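Long-range contacts in uncharacterized protein YycE (Bacillus subtilis, PDB 1TWU), which is of unknown function but belongs to the vicinal oxygen chelate (VOC) superfamily and is a putative relative of glyoxalase and fosfomycin resistance proteins: residues I25-E30 and G49-G53; G102-V106 and V118-P123; P75-L81 and D124-I128; R17-L22 and T64-S70. All blocks are in the same frame, centred on the assembly; numbering follows the deposited sequence.

Interaction 1 of 4, residues I25-E30 and G49-G53; sequences IIRFYE and GVMFG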
loop_
_atom_site.group_PDB
_atom_site.type_symbol
_atom_site.label_atom_id
_atom_site.label_comp_id
_atom_site.label_asym_id
_atom_site.label_seq_id
_atom_site.Cartn_x
_atom_site.Cartn_y
_atom_site.Cartn_z
ATOM N N ILE A 25 -11.265 -6.303 10.571
ATOM C CA ILE A 25 -10.727 -5.393 9.574
ATOM C C ILE A 25 -11.831 -4.436 9.103
ATOM O O ILE A 25 -11.604 -3.229 8.964
ATOM C CB ILE A 25 -10.149 -6.195 8.370
ATOM C CG1 ILE A 25 -8.857 -6.898 8.793
ATOM C CG2 ILE A 25 -9.925 -5.291 7.179
ATOM C CD1 ILE A 25 -7.725 -5.960 9.184
ATOM N N ILE A 26 -13.026 -4.975 8.874
ATOM C CA ILE A 26 -14.154 -4.164 8.429
ATOM C C ILE A 26 -14.554 -3.123 9.481
ATOM O O ILE A 26 -14.854 -1.971 9.145
ATOM C CB ILE A 26 -15.365 -5.056 8.082
ATOM C CG1 ILE A 26 -15.033 -5.896 6.851
ATOM C CG2 ILE A 26 -16.595 -4.204 7.823
ATOM C CD1 ILE A 26 -16.077 -6.930 6.508
ATOM N N ARG A 27 -14.556 -3.526 10.749
ATOM C CA ARG A 27 -14.898 -2.603 11.825
ATOM C C ARG A 27 -13.916 -1.432 11.881
ATOM O O ARG A 27 -14.319 -0.283 12.048
ATOM C CB ARG A 27 -14.907 -3.319 13.176
ATOM C CG ARG A 27 -15.137 -2.370 14.348
ATOM C CD ARG A 27 -15.333 -3.130 15.641
ATOM N NE ARG A 27 -15.717 -2.275 16.765
ATOM C CZ ARG A 27 -14.864 -1.643 17.565
ATOM N NH1 ARG A 27 -13.557 -1.755 17.380
ATOM N NH2 ARG A 27 -15.323 -0.916 18.573
ATOM N N PHE A 28 -12.629 -1.727 11.737
ATOM C CA PHE A 28 -11.603 -0.690 11.781
ATOM C C PHE A 28 -11.694 0.263 10.594
ATOM O O PHE A 28 -11.748 1.488 10.766
ATOM C CB PHE A 28 -10.205 -1.323 11.790
ATOM C CG PHE A 28 -9.075 -0.314 11.787
ATOM C CD1 PHE A 28 -8.650 0.289 12.971
ATOM C CD2 PHE A 28 -8.446 0.044 10.596
ATOM C CE1 PHE A 28 -7.614 1.234 12.968
ATOM C CE2 PHE A 28 -7.416 0.986 10.582
ATOM C CZ PHE A 28 -6.999 1.582 11.771
ATOM N N TYR A 29 -11.709 -0.302 9.388
ATOM C CA TYR A 29 -11.743 0.497 8.163
ATOM C C TYR A 29 -13.068 1.126 7.785
ATOM O O TYR A 29 -13.103 2.269 7.325
ATOM C CB TYR A 29 -11.210 -0.335 6.990
ATOM C CG TYR A 29 -9.729 -0.546 7.098
ATOM C CD1 TYR A 29 -8.837 0.459 6.734
ATOM C CD2 TYR A 29 -9.212 -1.714 7.665
ATOM C CE1 TYR A 29 -7.455 0.310 6.941
ATOM C CE2 TYR A 29 -7.834 -1.877 7.880
ATOM C CZ TYR A 29 -6.963 -0.862 7.518
ATOM O OH TYR A 29 -5.616 -1.005 7.750
ATOM N N GLU A 30 -14.159 0.401 7.977
ATOM C CA GLU A 30 -15.445 0.948 7.612
ATOM C C GLU A 30 -16.064 1.732 8.762
ATOM O O GLU A 30 -16.496 2.869 8.580
ATOM C CB GLU A 30 -16.378 -0.166 7.156
ATOM C CG GLU A 30 -17.236 0.246 5.989
ATOM C CD GLU A 30 -18.172 -0.849 5.534
ATOM O OE1 GLU A 30 -17.746 -2.028 5.490
ATOM O OE2 GLU A 30 -19.333 -0.525 5.203
ATOM N N GLY A 49 -13.691 -11.398 0.588
ATOM C CA GLY A 49 -12.942 -10.156 0.593
ATOM C C GLY A 49 -13.799 -8.917 0.538
ATOM O O GLY A 49 -14.995 -8.981 0.251
ATOM N N VAL A 50 -13.176 -7.778 0.809
ATOM C CA VAL A 50 -13.875 -6.505 0.807
ATOM C C VAL A 50 -12.923 -5.426 0.304
ATOM O O VAL A 50 -11.722 -5.483 0.553
ATOM C CB VAL A 50 -14.382 -6.166 2.236
ATOM C CG1 VAL A 50 -13.202 -5.957 3.178
ATOM C CG2 VAL A 50 -15.277 -4.949 2.195
ATOM N N MET A 51 -13.460 -4.455 -0.426
ATOM C CA MET A 51 -12.651 -3.374 -0.965
ATOM C C MET A 51 -13.096 -2.036 -0.374
ATOM O O MET A 51 -14.290 -1.752 -0.309
ATOM C CB MET A 51 -12.766 -3.351 -2.498
ATOM C CG MET A 51 -12.268 -4.629 -3.206
ATOM S SD MET A 51 -13.348 -6.081 -3.100
ATOM C CE MET A 51 -12.859 -6.873 -4.549
ATOM N N PHE A 52 -12.131 -1.229 0.070
ATOM C CA PHE A 52 -12.407 0.087 0.659
ATOM C C PHE A 52 -11.789 1.203 -0.174
ATOM O O PHE A 52 -10.616 1.139 -0.538
ATOM C CB PHE A 52 -11.853 0.171 2.088
ATOM C CG PHE A 52 -12.487 -0.792 3.034
ATOM C CD1 PHE A 52 -13.863 -0.759 3.258
ATOM C CD2 PHE A 52 -11.725 -1.760 3.676
ATOM C CE1 PHE A 52 -14.472 -1.681 4.106
ATOM C CE2 PHE A 52 -12.324 -2.688 4.527
ATOM C CZ PHE A 52 -13.701 -2.648 4.740
ATOM N N GLY A 53 -12.585 2.226 -0.465
ATOM C CA GLY A 53 -12.095 3.337 -1.259
ATOM C C GLY A 53 -11.038 4.129 -0.524
ATOM O O GLY A 53 -11.056 4.215 0.702
#

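Interaction 2 of 4, residues G102-V106 and V118-P123; sequences GYQEV and VTIEDP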
loop_
_atom_site.group_PDB
_atom_site.type_symbol
_atom_site.label_atom_id
_atom_site.label_comp_id
_atom_site.label_asym_id
_atom_site.label_seq_id
_atom_site.Cartn_x
_atom_site.Cartn_y
_atom_site.Cartn_z
ATOM N N GLY A 102 -11.245 1.275 20.710
ATOM C CA GLY A 102 -10.405 0.211 21.239
ATOM C C GLY A 102 -9.045 -0.010 20.593
ATOM O O GLY A 102 -8.280 -0.858 21.052
ATOM N N TYR A 103 -8.730 0.746 19.546
ATOM C CA TYR A 103 -7.455 0.586 18.858
ATOM C C TYR A 103 -6.314 1.324 19.553
ATOM O O TYR A 103 -6.479 2.445 20.015
ATOM C CB TYR A 103 -7.614 1.024 17.400
ATOM C CG TYR A 103 -8.709 0.234 16.710
ATOM C CD1 TYR A 103 -8.547 -1.132 16.456
ATOM C CD2 TYR A 103 -9.938 0.824 16.398
ATOM C CE1 TYR A 103 -9.578 -1.896 15.917
ATOM C CE2 TYR A 103 -10.983 0.071 15.858
ATOM C CZ TYR A 103 -10.795 -1.293 15.625
ATOM O OH TYR A 103 -11.824 -2.066 15.134
ATOM N N GLN A 104 -5.159 0.665 19.612
ATOM C CA GLN A 104 -3.961 1.171 20.276
ATOM C C GLN A 104 -3.151 2.194 19.516
ATOM O O GLN A 104 -2.894 2.028 18.324
ATOM C CB GLN A 104 -3.005 0.019 20.587
ATOM C CG GLN A 104 -3.619 -1.101 21.351
ATOM C CD GLN A 104 -3.996 -0.691 22.753
ATOM O OE1 GLN A 104 -5.076 -1.032 23.242
ATOM N NE2 GLN A 104 -3.104 0.038 23.417
ATOM N N GLU A 105 -2.734 3.246 20.214
ATOM C CA GLU A 105 -1.865 4.230 19.600
ATOM C C GLU A 105 -0.491 3.695 19.995
ATOM O O GLU A 105 -0.280 3.304 21.148
ATOM C CB GLU A 105 -2.048 5.627 20.198
ATOM C CG GLU A 105 -1.227 6.678 19.441
ATOM C CD GLU A 105 -1.158 8.030 20.130
ATOM O OE1 GLU A 105 -2.196 8.506 20.636
ATOM O OE2 GLU A 105 -0.059 8.624 20.148
ATOM N N VAL A 106 0.438 3.652 19.050
ATOM C CA VAL A 106 1.761 3.145 19.360
ATOM C C VAL A 106 2.842 4.170 19.074
ATOM O O VAL A 106 2.610 5.170 18.386
ATOM C CB VAL A 106 2.064 1.838 18.577
ATOM C CG1 VAL A 106 1.092 0.745 19.004
ATOM C CG2 VAL A 106 1.960 2.081 17.081
ATOM N N VAL A 118 0.448 10.735 14.579
ATOM C CA VAL A 118 -0.135 9.748 15.484
ATOM C C VAL A 118 -0.237 8.409 14.762
ATOM O O VAL A 118 -0.793 8.332 13.668
ATOM C CB VAL A 118 -1.554 10.156 15.942
ATOM C CG1 VAL A 118 -2.167 9.050 16.794
ATOM C CG2 VAL A 118 -1.494 11.458 16.727
ATOM N N THR A 119 0.298 7.358 15.376
ATOM C CA THR A 119 0.266 6.024 14.787
ATOM C C THR A 119 -0.686 5.103 15.543
ATOM O O THR A 119 -0.561 4.916 16.752
ATOM C CB THR A 119 1.667 5.379 14.780
ATOM O OG1 THR A 119 2.578 6.227 14.072
ATOM C CG2 THR A 119 1.621 4.012 14.099
ATOM N N ILE A 120 -1.648 4.540 14.816
ATOM C CA ILE A 120 -2.635 3.627 15.389
ATOM C C ILE A 120 -2.478 2.303 14.657
ATOM O O ILE A 120 -2.366 2.290 13.433
ATOM C CB ILE A 120 -4.086 4.127 15.149
ATOM C CG1 ILE A 120 -4.259 5.571 15.654
ATOM C CG2 ILE A 120 -5.069 3.181 15.809
ATOM C CD1 ILE A 120 -3.959 5.787 17.127
ATOM N N GLU A 121 -2.455 1.192 15.385
ATOM C CA GLU A 121 -2.336 -0.106 14.718
ATOM C C GLU A 121 -3.709 -0.619 14.315
ATOM O O GLU A 121 -4.672 -0.486 15.072
ATOM C CB GLU A 121 -1.694 -1.146 15.626
ATOM C CG GLU A 121 -0.273 -0.868 16.012
ATOM C CD GLU A 121 0.359 -2.070 16.684
ATOM O OE1 GLU A 121 -0.280 -2.645 17.595
ATOM O OE2 GLU A 121 1.491 -2.440 16.301
ATOM N N ASP A 122 -3.805 -1.202 13.123
ATOM C CA ASP A 122 -5.083 -1.739 12.682
ATOM C C ASP A 122 -5.181 -3.126 13.323
ATOM O O ASP A 122 -4.234 -3.565 13.976
ATOM C CB ASP A 122 -5.161 -1.742 11.136
ATOM C CG ASP A 122 -4.527 -2.966 10.483
ATOM O OD1 ASP A 122 -3.729 -3.692 11.117
ATOM O OD2 ASP A 122 -4.827 -3.189 9.290
ATOM N N PRO A 123 -6.320 -3.821 13.175
ATOM C CA PRO A 123 -6.468 -5.150 13.780
ATOM C C PRO A 123 -5.313 -6.142 13.573
ATOM O O PRO A 123 -5.072 -7.004 14.427
ATOM C CB PRO A 123 -7.779 -5.653 13.178
ATOM C CG PRO A 123 -8.553 -4.398 12.985
ATOM C CD PRO A 123 -7.525 -3.463 12.410
HETATM O O HOH W 1 -4.934 -1.430 17.521
HETATM O O HOH W 2 1.706 7.595 18.062
#

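Interaction 3 of 4, residues P75-L81 and D124-I128; sequences PHPDSLL and DGWRI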
loop_
_atom_site.group_PDB
_atom_site.type_symbol
_atom_site.label_atom_id
_atom_site.label_comp_id
_atom_site.label_asym_id
_atom_site.label_seq_id
_atom_site.Cartn_x
_atom_site.Cartn_y
_atom_site.Cartn_z
ATOM N N PRO A 75 3.542 -8.348 10.990
ATOM C CA PRO A 75 3.681 -6.917 11.265
ATOM C C PRO A 75 5.125 -6.451 11.339
ATOM O O PRO A 75 5.968 -7.097 11.958
ATOM C CB PRO A 75 2.975 -6.742 12.609
ATOM C CG PRO A 75 2.012 -7.879 12.649
ATOM C CD PRO A 75 2.810 -9.015 12.081
ATOM N N HIS A 76 5.404 -5.330 10.688
ATOM C CA HIS A 76 6.724 -4.736 10.726
ATOM C C HIS A 76 6.430 -3.312 11.185
ATOM O O HIS A 76 5.557 -2.642 10.629
ATOM C CB HIS A 76 7.373 -4.739 9.344
ATOM C CG HIS A 76 8.844 -4.457 9.369
ATOM N ND1 HIS A 76 9.369 -3.291 9.883
ATOM C CD2 HIS A 76 9.900 -5.190 8.941
ATOM C CE1 HIS A 76 10.686 -3.316 9.772
ATOM N NE2 HIS A 76 11.033 -4.458 9.204
ATOM N N PRO A 77 7.134 -2.839 12.223
ATOM C CA PRO A 77 6.929 -1.488 12.750
ATOM C C PRO A 77 7.241 -0.363 11.773
ATOM O O PRO A 77 6.861 0.781 12.006
ATOM C CB PRO A 77 7.828 -1.465 13.980
ATOM C CG PRO A 77 8.945 -2.375 13.593
ATOM C CD PRO A 77 8.216 -3.526 12.951
ATOM N N ASP A 78 7.935 -0.690 10.686
ATOM C CA ASP A 78 8.286 0.295 9.669
ATOM C C ASP A 78 7.408 0.194 8.419
ATOM O O ASP A 78 7.633 0.896 7.431
ATOM C CB ASP A 78 9.754 0.150 9.258
ATOM C CG ASP A 78 10.716 0.606 10.338
ATOM O OD1 ASP A 78 10.319 1.441 11.178
ATOM O OD2 ASP A 78 11.878 0.147 10.332
ATOM N N SER A 79 6.421 -0.693 8.457
ATOM C CA SER A 79 5.505 -0.863 7.335
ATOM C C SER A 79 4.291 0.012 7.665
ATOM O O SER A 79 3.476 -0.327 8.533
ATOM C CB SER A 79 5.110 -2.330 7.199
ATOM O OG SER A 79 4.513 -2.548 5.941
ATOM N N LEU A 80 4.188 1.143 6.964
ATOM C CA LEU A 80 3.143 2.130 7.209
ATOM C C LEU A 80 2.165 2.452 6.076
ATOM O O LEU A 80 2.403 2.162 4.900
ATOM C CB LEU A 80 3.797 3.462 7.604
ATOM C CG LEU A 80 4.721 3.740 8.799
ATOM C CD1 LEU A 80 5.060 2.486 9.570
ATOM C CD2 LEU A 80 5.973 4.445 8.278
ATOM N N LEU A 81 1.058 3.071 6.478
ATOM C CA LEU A 81 0.034 3.591 5.576
ATOM C C LEU A 81 -0.112 4.986 6.177
ATOM O O LEU A 81 -0.652 5.141 7.270
ATOM C CB LEU A 81 -1.298 2.838 5.677
ATOM C CG LEU A 81 -2.429 3.545 4.903
ATOM C CD1 LEU A 81 -2.017 3.750 3.455
ATOM C CD2 LEU A 81 -3.717 2.738 4.968
ATOM N N ASP A 124 -4.595 -6.024 12.457
ATOM C CA ASP A 124 -3.499 -6.944 12.181
ATOM C C ASP A 124 -2.103 -6.364 12.317
ATOM O O ASP A 124 -1.143 -6.924 11.787
ATOM C CB ASP A 124 -3.663 -7.576 10.797
ATOM C CG ASP A 124 -4.860 -8.512 10.723
ATOM O OD1 ASP A 124 -5.055 -9.301 11.676
ATOM O OD2 ASP A 124 -5.599 -8.465 9.714
ATOM N N GLY A 125 -1.993 -5.238 13.016
ATOM C CA GLY A 125 -0.691 -4.643 13.253
ATOM C C GLY A 125 -0.103 -3.741 12.194
ATOM O O GLY A 125 1.071 -3.379 12.282
ATOM N N TRP A 126 -0.886 -3.395 11.178
ATOM C CA TRP A 126 -0.384 -2.496 10.150
ATOM C C TRP A 126 -0.380 -1.128 10.830
ATOM O O TRP A 126 -1.322 -0.797 11.547
ATOM C CB TRP A 126 -1.309 -2.497 8.927
ATOM C CG TRP A 126 -0.665 -1.921 7.687
ATOM C CD1 TRP A 126 0.679 -1.731 7.463
ATOM C CD2 TRP A 126 -1.329 -1.506 6.484
ATOM N NE1 TRP A 126 0.884 -1.227 6.203
ATOM C CE2 TRP A 126 -0.329 -1.079 5.581
ATOM C CE3 TRP A 126 -2.671 -1.459 6.082
ATOM C CZ2 TRP A 126 -0.632 -0.610 4.297
ATOM C CZ3 TRP A 126 -2.971 -0.996 4.806
ATOM C CH2 TRP A 126 -1.955 -0.578 3.930
ATOM N N ARG A 127 0.688 -0.357 10.634
ATOM C CA ARG A 127 0.813 0.963 11.250
ATOM C C ARG A 127 0.107 2.052 10.432
ATOM O O ARG A 127 0.554 2.424 9.346
ATOM C CB ARG A 127 2.297 1.333 11.423
ATOM C CG ARG A 127 3.103 0.433 12.372
ATOM C CD ARG A 127 2.655 0.592 13.809
ATOM N NE ARG A 127 3.317 -0.334 14.730
ATOM C CZ ARG A 127 4.434 -0.073 15.410
ATOM N NH1 ARG A 127 5.049 1.094 15.287
ATOM N NH2 ARG A 127 4.917 -0.977 16.247
ATOM N N ILE A 128 -1.002 2.555 10.961
ATOM C CA ILE A 128 -1.753 3.605 10.286
ATOM C C ILE A 128 -1.318 4.946 10.898
ATOM O O ILE A 128 -1.583 5.240 12.069
ATOM C CB ILE A 128 -3.286 3.401 10.457
ATOM C CG1 ILE A 128 -3.655 1.936 10.193
ATOM C CG2 ILE A 128 -4.049 4.300 9.484
ATOM C CD1 ILE A 128 -3.193 1.413 8.851
HETATM O O HOH W 3 3.087 -3.277 10.188
HETATM O O HOH W 4 5.844 2.928 13.384
HETATM O O HOH W 5 3.162 -0.522 4.157
#

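Interaction 4 of 4, residues R17-L22 and T64-S70; sequences RPTGQL and TQYEGGS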
loop_
_atom_site.group_PDB
_atom_site.type_symbol
_atom_site.label_atom_id
_atom_site.label_comp_id
_atom_site.label_asym_id
_atom_site.label_seq_id
_atom_site.Cartn_x
_atom_site.Cartn_y
_atom_site.Cartn_z
ATOM N N ARG A 17 -4.130 -6.974 0.934
ATOM C CA ARG A 17 -3.514 -7.603 2.098
ATOM C C ARG A 17 -4.384 -8.739 2.621
ATOM O O ARG A 17 -5.612 -8.658 2.598
ATOM C CB ARG A 17 -3.314 -6.575 3.217
ATOM C CG ARG A 17 -2.386 -5.419 2.855
ATOM C CD ARG A 17 -2.472 -4.291 3.882
ATOM N NE ARG A 17 -2.157 -4.742 5.235
ATOM C CZ ARG A 17 -0.925 -4.954 5.692
ATOM N NH1 ARG A 17 0.125 -4.748 4.902
ATOM N NH2 ARG A 17 -0.745 -5.378 6.940
ATOM N N PRO A 18 -3.756 -9.820 3.104
ATOM C CA PRO A 18 -4.474 -10.978 3.644
ATOM C C PRO A 18 -4.841 -10.782 5.118
ATOM O O PRO A 18 -4.206 -10.002 5.823
ATOM C CB PRO A 18 -3.470 -12.098 3.462
ATOM C CG PRO A 18 -2.175 -11.393 3.775
ATOM C CD PRO A 18 -2.311 -10.098 3.005
ATOM N N THR A 19 -5.863 -11.491 5.585
ATOM C CA THR A 19 -6.271 -11.384 6.984
ATOM C C THR A 19 -6.941 -12.660 7.466
ATOM O O THR A 19 -7.453 -13.442 6.674
ATOM C CB THR A 19 -7.260 -10.190 7.221
ATOM O OG1 THR A 19 -7.504 -10.049 8.627
ATOM C CG2 THR A 19 -8.597 -10.427 6.509
ATOM N N GLY A 20 -6.917 -12.873 8.773
ATOM C CA GLY A 20 -7.567 -14.037 9.338
ATOM C C GLY A 20 -8.787 -13.567 10.116
ATOM O O GLY A 20 -9.499 -14.366 10.723
ATOM N N GLN A 21 -9.030 -12.258 10.107
ATOM C CA GLN A 21 -10.165 -11.689 10.823
ATOM C C GLN A 21 -10.746 -10.534 10.014
ATOM O O GLN A 21 -10.595 -9.367 10.370
ATOM C CB GLN A 21 -9.712 -11.212 12.209
ATOM C CG GLN A 21 -8.530 -10.244 12.188
ATOM C CD GLN A 21 -8.108 -9.817 13.581
ATOM O OE1 GLN A 21 -8.889 -9.902 14.529
ATOM N NE2 GLN A 21 -6.878 -9.340 13.710
ATOM N N LEU A 22 -11.423 -10.878 8.920
ATOM C CA LEU A 22 -12.020 -9.890 8.022
ATOM C C LEU A 22 -13.102 -9.029 8.677
ATOM O O LEU A 22 -13.342 -7.899 8.257
ATOM C CB LEU A 22 -12.584 -10.592 6.774
ATOM C CG LEU A 22 -12.982 -9.745 5.555
ATOM C CD1 LEU A 22 -11.789 -8.975 5.019
ATOM C CD2 LEU A 22 -13.528 -10.660 4.479
ATOM N N THR A 64 -8.484 -9.780 2.059
ATOM C CA THR A 64 -8.979 -11.115 1.766
ATOM C C THR A 64 -8.680 -12.118 2.880
ATOM O O THR A 64 -7.674 -12.011 3.584
ATOM C CB THR A 64 -8.378 -11.639 0.441
ATOM O OG1 THR A 64 -6.943 -11.608 0.510
ATOM C CG2 THR A 64 -8.842 -10.775 -0.724
ATOM N N GLN A 65 -9.577 -13.088 3.026
ATOM C CA GLN A 65 -9.448 -14.141 4.023
ATOM C C GLN A 65 -9.764 -15.476 3.360
ATOM O O GLN A 65 -10.777 -15.609 2.676
ATOM C CB GLN A 65 -10.420 -13.880 5.174
ATOM C CG GLN A 65 -10.401 -14.926 6.268
ATOM C CD GLN A 65 -11.250 -14.526 7.456
ATOM O OE1 GLN A 65 -11.632 -15.362 8.271
ATOM N NE2 GLN A 65 -11.540 -13.242 7.566
ATOM N N TYR A 66 -8.894 -16.462 3.556
ATOM C CA TYR A 66 -9.109 -17.777 2.963
ATOM C C TYR A 66 -9.934 -18.690 3.870
ATOM O O TYR A 66 -9.728 -18.723 5.082
ATOM C CB TYR A 66 -7.772 -18.433 2.642
ATOM C CG TYR A 66 -7.918 -19.708 1.849
ATOM C CD1 TYR A 66 -8.549 -19.712 0.605
ATOM C CD2 TYR A 66 -7.451 -20.919 2.355
ATOM C CE1 TYR A 66 -8.715 -20.893 -0.115
ATOM C CE2 TYR A 66 -7.611 -22.106 1.646
ATOM C CZ TYR A 66 -8.244 -22.091 0.414
ATOM O OH TYR A 66 -8.419 -23.277 -0.271
ATOM N N GLU A 67 -10.871 -19.421 3.270
ATOM C CA GLU A 67 -11.747 -20.326 4.009
ATOM C C GLU A 67 -10.965 -21.319 4.854
ATOM O O GLU A 67 -11.347 -21.621 5.987
ATOM C CB GLU A 67 -12.652 -21.100 3.050
ATOM C CG GLU A 67 -11.899 -21.872 1.974
ATOM C CD GLU A 67 -12.728 -22.995 1.348
ATOM O OE1 GLU A 67 -13.971 -22.859 1.274
ATOM O OE2 GLU A 67 -12.132 -24.010 0.917
ATOM N N GLY A 68 -9.874 -21.833 4.297
ATOM C CA GLY A 68 -9.059 -22.786 5.024
ATOM C C GLY A 68 -8.008 -22.108 5.885
ATOM O O GLY A 68 -6.844 -22.508 5.891
ATOM N N GLY A 69 -8.416 -21.073 6.610
ATOM C CA GLY A 69 -7.482 -20.366 7.465
ATOM C C GLY A 69 -6.538 -19.473 6.687
ATOM O O GLY A 69 -5.965 -19.878 5.674
ATOM N N SER A 70 -6.378 -18.247 7.169
ATOM C CA SER A 70 -5.507 -17.284 6.520
ATOM C C SER A 70 -4.840 -16.436 7.596
ATOM O O SER A 70 -5.402 -16.233 8.672
ATOM C CB SER A 70 -6.332 -16.396 5.584
ATOM O OG SER A 70 -5.499 -15.605 4.755
#

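Interaction 1 of 4, residues I25-E30 and G49-G53
Helix-on-sheet packing in the N-terminal beta-alpha-beta-beta-beta module, the repeating unit of the VOC fold, brings I26, Y29 and E30 of helix 22-32 against F52 and V50 of strand 47-53. The two segments run almost parallel, their axes 11° apart and 10.1 Å from each other at closest approach, a usual spacing for a helix laid on a sheet. F52 is the centre of the contact and carries by far the most buried surface. With CG beside its own backbone N (chi1 -63°), its ring rises from the sheet toward the helix, where Y29 CB lies over one face, 3.9 Å from the F52 centroid, as a CH-pi contact. The two aromatic planes are nearly parallel, yet they are slid so far apart that they barely overlap, and the methylene rather than the phenol ring does the covering. The phenol end of Y29 leads off to D122, to which its OH is hydrogen-bonded. The I26 side chain meets both sheet residues with CG1, which lies 4.1 Å from F52 CZ and touches V50 CG1 as well. E30 crosses the ring at about a right angle, its chain extended beyond CG, while its carboxylate forms a salt bridge with R37. That same carboxylate meets the rim of the phenyl group in the ring plane, E30 OE1 standing 3.6 Å from F52 CE1.

Interaction 2 of 4, residues G102-V106 and V118-P123
V106 overlaps two residues of strand 117-121 with its two methyl groups: CG2 meets T119 CG2 at 3.6 Å, and CG1 lies 3.7 Å from E121 CG, the valine and glutamate side chains crossing at about a right angle. E121 has a further partner in R127, with which its carboxylate forms a salt bridge. On the face that carries I120, the isoleucine CD1 packs against E105 CB. E105 holds CG anti to its backbone N (chi1 -174°) and stays extended, which draws its aliphatic part across V118 CG1 before the carboxylate reaches a salt bridge with K99. The backbone here forms the antiparallel outer edge of the C-terminal four-stranded sheet of the VOC fold, where the short, weakly bonded strand 105-106 follows helix 88-100 and a Schellman motif at G102. Two bonds join the edge, E121 N to Q104 O at 3.1 Å and V106 N to T119 O at 2.8 Å. A water continues the pairing beyond the first of them: it accepts from Q104 N, donates to E121 O, and sits at the edge of the Y103 ring in its plane. Y103 packs its CB on I120 CG2 at 3.7 Å, while farther out its CE1 approaches P123 CG at 4.0 Å. The phenol of Y103 extends past the proline to helix 22-32, where its OH is hydrogen-bonded to R27 NH1.

Interaction 3 of 4, residues P75-L81 and D124-I128
Two parallel strand starts of the C-terminal sheet, 80-84 and 127-131, pair here, and the turn ahead of one packs on the loop ahead of the other. L81 N donates to R127 O at 3.0 Å, whereas the bond from R127 N to S79 O, at 3.5 Å, is weak. The indole of W126 packs against L81 of the neighbouring strand, toward which it is swung back by a CG anti to the backbone N (chi1 -163°). L81 CB sits over one face of the six-membered ring, 3.9 Å from the W126 centroid and 17° off the normal, a CH-pi contact. At the indole edge a water lies in the ring plane, accepts from W126 NE1 and donates to L80 O, tying the ring to the strand backbone; S79 OG is hydrogen-bonded to the same water. The R127 chain bends at chi2 (-68°), and one guanidinium face lies against P77, with P77 CB 3.7 Å from R127 NH2. L80 CD1 packs 3.5 Å from R127 CB. P75 CG rests 3.4 Å from D124 O, beside G125, which has a positive phi. L80 and L81 also pair in an antiparallel ladder with a strand of the second subunit, continuing the sheet across the interface. First strand beside last, parallel, is the closing pair of a beta-alpha-beta-beta-beta unit in the VOC fold.

Interaction 4 of 4, residues R17-L22 and T64-S70
T19 and Q65 lie alongside each other where strands 12-18 and 59-66 run out. The methyl of T19, placed between its own backbone N and carbonyl carbon, turns toward the partner strand and touches T64 O at 3.5 Å, while its hydroxyl, anti to N (chi1 -174°), is directed back to its own chain. There T19 OG1 accepts from Q21 N at 3.1 Å in an ST turn, and it has a second partner in D124, which also bonds Q21 NE2. Q65 is fully extended from CB: its aliphatic part slides past the T19 carbonyl, with Q65 CG 3.3 Å from T19 O, and its amide end arrives beside G20 and L22, at the start of helix 22-32. S70 comes back to the same carbonyl after an inverse gamma turn centred on G68, placing its CB 3.3 Å from T19 O. The backbones are joined in parallel register, T64 N donating to R17 O at 3.1 Å and T19 N to T64 O at 2.7 Å; P18 pairs with T64 between these bonds. R17 turns its side chain off the pairing and makes a cation-pi contact with W126, and P18 packs on H76 of the second subunit. Strand 12-18 leading through a short link into helix 22-32 while paired in parallel with strand 59-66 is the arrangement of the N-terminal beta-alpha-beta-beta-beta unit of VOC proteins.

How the interactions relate
Interactions 1 and 4 belong to the N-terminal sheet, with interaction 1 lying between the segments of interaction 4 along the chain; interactions 2 and 3 repeat that relation in the C-terminal sheet. Both sheets have strand order 1-4-3-2, consistent with the duplicated architecture of the VOC fold. The centres of interactions 2 and 3 are about 10 Å apart. Those of interaction 1 and interaction 4 are about 13 Å apart, and contacts in different halves are more widely separated. The connection between strands 117-121 and 127-131 meets helix 22-32 and the link before it, joining the halves. Interactions 3 and 4 both touch the second subunit, so the closing strand pair of each half lies near the dimer interface.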